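Local coordinates for hypothetical protein (Giardia lamblia, PDB 3I3F) that is of unknown function but belongs to the YjgF-like (endoribonuclease L-PSP) family and forms a trimer that binds pentanoic acid in the crystal, at residues Met12-Cys20 / Gly30-Met38. Sequence-based numbering, arbitrary orientation.
Sequences MPTPTFLVC and GQIAVVNGM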
loop_
_atom_site.group_PDB
_atom_site.type_symbol
_atom_site.label_atom_id
_atom_site.label_comp_id
_atom_site.label_asym_id
_atom_site.label_seq_id
_atom_site.Cartn_x
_atom_site.Cartn_y
_atom_site.Cartn_z
ATOM N N MET A 12 6.433 7.959 24.346
ATOM C CA MET A 12 6.752 7.348 23.055
ATOM C C MET A 12 7.290 8.396 22.083
ATOM O O MET A 12 6.956 9.578 22.196
ATOM C CB MET A 12 5.508 6.686 22.462
ATOM C CG MET A 12 4.943 5.548 23.302
ATOM S SD MET A 12 6.014 4.100 23.339
ATOM C CE MET A 12 5.835 3.497 21.661
ATOM N N PRO A 13 8.122 7.965 21.117
ATOM C CA PRO A 13 8.703 8.909 20.170
ATOM C C PRO A 13 7.693 9.394 19.137
ATOM O O PRO A 13 6.823 8.632 18.713
ATOM C CB PRO A 13 9.801 8.089 19.491
ATOM C CG PRO A 13 9.312 6.693 19.558
ATOM C CD PRO A 13 8.560 6.582 20.851
ATOM N N THR A 14 7.812 10.657 18.742
ATOM C CA THR A 14 6.957 11.210 17.700
ATOM C C THR A 14 7.497 10.854 16.320
ATOM O O THR A 14 8.709 10.724 16.140
ATOM C CB THR A 14 6.848 12.748 17.799
ATOM O OG1 THR A 14 5.918 13.233 16.821
ATOM C CG2 THR A 14 8.207 13.415 17.579
ATOM N N PRO A 15 6.596 10.681 15.339
ATOM C CA PRO A 15 7.063 10.693 13.958
ATOM C C PRO A 15 7.474 12.109 13.566
ATOM O O PRO A 15 6.943 13.077 14.114
ATOM C CB PRO A 15 5.838 10.239 13.160
ATOM C CG PRO A 15 4.674 10.542 14.028
ATOM C CD PRO A 15 5.152 10.395 15.436
ATOM N N THR A 16 8.426 12.221 12.647
ATOM C CA THR A 16 8.887 13.516 12.168
ATOM C C THR A 16 8.619 13.618 10.676
ATOM O O THR A 16 8.771 12.639 9.946
ATOM C CB THR A 16 10.386 13.719 12.446
ATOM O OG1 THR A 16 11.135 12.652 11.858
ATOM C CG2 THR A 16 10.647 13.746 13.938
ATOM N N PHE A 17 8.210 14.801 10.235
ATOM C CA PHE A 17 7.876 15.039 8.836
ATOM C C PHE A 17 8.881 16.012 8.240
ATOM O O PHE A 17 9.163 17.062 8.821
ATOM C CB PHE A 17 6.442 15.556 8.724
ATOM C CG PHE A 17 5.437 14.639 9.356
ATOM C CD1 PHE A 17 4.862 13.607 8.625
ATOM C CD2 PHE A 17 5.099 14.776 10.697
ATOM C CE1 PHE A 17 3.951 12.743 9.216
ATOM C CE2 PHE A 17 4.188 13.917 11.293
ATOM C CZ PHE A 17 3.613 12.900 10.552
ATOM N N LEU A 18 9.440 15.636 7.093
ATOM C CA LEU A 18 10.527 16.377 6.464
ATOM C C LEU A 18 10.135 16.798 5.056
ATOM O O LEU A 18 9.294 16.160 4.416
ATOM C CB LEU A 18 11.787 15.507 6.387
ATOM C CG LEU A 18 12.605 15.253 7.658
ATOM C CD1 LEU A 18 11.776 14.622 8.759
ATOM C CD2 LEU A 18 13.804 14.373 7.333
ATOM N N VAL A 19 10.753 17.875 4.582
ATOM C CA VAL A 19 10.631 18.298 3.193
ATOM C C VAL A 19 12.023 18.570 2.640
ATOM O O VAL A 19 12.717 19.477 3.102
ATOM C CB VAL A 19 9.765 19.566 3.043
ATOM C CG1 VAL A 19 9.647 19.961 1.571
ATOM C CG2 VAL A 19 8.387 19.346 3.645
ATOM N N CYS A 20 12.436 17.763 1.668
ATOM C CA CYS A 20 13.678 18.003 0.953
ATOM C C CYS A 20 13.472 19.203 0.032
ATOM O O CYS A 20 12.602 19.167 -0.840
ATOM C CB CYS A 20 14.067 16.777 0.133
ATOM S SG CYS A 20 15.544 17.012 -0.865
ATOM N N GLY A 30 2.326 14.658 2.611
ATOM C CA GLY A 30 3.576 14.556 3.350
ATOM C C GLY A 30 4.613 13.942 2.433
ATOM O O GLY A 30 4.378 12.891 1.836
ATOM N N GLN A 31 5.750 14.611 2.292
ATOM C CA GLN A 31 6.785 14.163 1.370
ATOM C C GLN A 31 7.605 13.026 1.982
ATOM O O GLN A 31 7.871 12.015 1.331
ATOM C CB GLN A 31 7.697 15.338 1.014
ATOM C CG GLN A 31 8.560 15.124 -0.214
ATOM C CD GLN A 31 9.675 16.136 -0.291
ATOM O OE1 GLN A 31 10.576 16.131 0.544
ATOM N NE2 GLN A 31 9.618 17.023 -1.285
ATOM N N ILE A 32 7.995 13.215 3.242
ATOM C CA ILE A 32 8.869 12.297 3.960
ATOM C C ILE A 32 8.400 12.212 5.407
ATOM O O ILE A 32 8.131 13.241 6.025
ATOM C CB ILE A 32 10.333 12.805 3.983
ATOM C CG1 ILE A 32 10.831 13.152 2.578
ATOM C CG2 ILE A 32 11.251 11.774 4.635
ATOM C CD1 ILE A 32 12.203 13.788 2.567
ATOM N N ALA A 33 8.298 10.998 5.941
ATOM C CA ALA A 33 8.051 10.800 7.367
ATOM C C ALA A 33 9.084 9.827 7.924
ATOM O O ALA A 33 9.403 8.826 7.282
ATOM C CB ALA A 33 6.651 10.278 7.601
ATOM N N VAL A 34 9.614 10.132 9.106
ATOM C CA VAL A 34 10.567 9.256 9.781
ATOM C C VAL A 34 10.006 8.841 11.137
ATOM O O VAL A 34 9.537 9.681 11.904
ATOM C CB VAL A 34 11.932 9.945 9.985
ATOM C CG1 VAL A 34 12.904 9.010 10.699
ATOM C CG2 VAL A 34 12.505 10.405 8.651
ATOM N N VAL A 35 10.048 7.541 11.417
ATOM C CA VAL A 35 9.562 6.995 12.684
ATOM C C VAL A 35 10.360 5.744 13.053
ATOM O O VAL A 35 10.432 4.797 12.271
ATOM C CB VAL A 35 8.047 6.657 12.615
ATOM C CG1 VAL A 35 7.743 5.746 11.430
ATOM C CG2 VAL A 35 7.571 6.028 13.919
ATOM N N ASN A 36 10.974 5.763 14.235
ATOM C CA ASN A 36 11.697 4.603 14.770
ATOM C C ASN A 36 12.716 4.004 13.792
ATOM O O ASN A 36 12.768 2.789 13.607
ATOM C CB ASN A 36 10.703 3.519 15.213
ATOM C CG ASN A 36 9.640 4.047 16.161
ATOM O OD1 ASN A 36 9.888 4.966 16.942
ATOM N ND2 ASN A 36 8.449 3.463 16.097
ATOM N N GLY A 37 13.513 4.862 13.163
ATOM C CA GLY A 37 14.549 4.409 12.235
ATOM C C GLY A 37 14.052 3.942 10.875
ATOM O O GLY A 37 14.808 3.336 10.116
ATOM N N MET A 38 12.787 4.223 10.562
ATOM C CA MET A 38 12.205 3.882 9.267
ATOM C C MET A 38 11.731 5.149 8.565
ATOM O O MET A 38 11.226 6.072 9.209
ATOM C CB MET A 38 11.030 2.919 9.439
ATOM C CG MET A 38 11.399 1.576 10.062
ATOM S SD MET A 38 12.537 0.593 9.063
ATOM C CE MET A 38 11.528 0.242 7.629
HETATM O O HOH W 1 11.037 10.625 14.096
HETATM O O HOH W 2 10.980 8.315 15.680
HETATM O O HOH W 3 6.486 16.468 4.324
#
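Leu-18 and Ile-32 face each other as a hydrogen-bonded antiparallel pair, joining strand 16-18, outermost of its sheet within the chain, to strand 32-35. Their CB atoms lie 3.9 Å apart. Leu-18 N gives a bond to Ile-32 O (N-H...O 168°) from above the carbonyl plane, whereas the return bond from Ile-32 N to Leu-18 O is weak. Here the strands begin to part: a water accepts from Gln-31 N and donates to Leu-18 O. Leu-18 extends the apolar strip along the same face, its CD1 approaching Val-34 CG2 at 4.3 Å. Ile-32 runs the other way: CG1 lies anti to the carbonyl carbon (chi1 -52°), and CD1 extends to Cys-20 CB; beyond, the isoleucine packs against Cys-71 and Tyr-74 of helix 56-74. Val-34 forms a tighter, two-way pair with Thr-16, with Val-34 N to Thr-16 O 2.8 Å and Thr-16 N to Val-34 O 2.9 Å, both donors in the carbonyl planes. Thr-16 OG1, placed between its backbone N and carbonyl carbon, comes within 3.4 Å of Val-34 CB and donates to a water that in turn donates to Val-34 O and Thr-14 O. On the opposite face the Phe-17 ring meets Ala-33 CB obliquely, CD1 at 3.9 Å; Ile-82 and Val-83 of a second subunit pack against this pair. Just before strand 32-35, Gln-31 reaches out with an extended side chain, and OE1 takes Cys-20 N on a lone pair at 2.7 Å, while NE2 donates to Val-24 O. The amide therefore replaces a backbone partner where the pairing fails and probably ties the first part of the 21-29 connection to strand 32-35. Ile-32, with Cys-20, thus meets helix 56-74 while Thr-16 on the same side stays exposed, and Phe-17 and Ala-33 meet the second subunit.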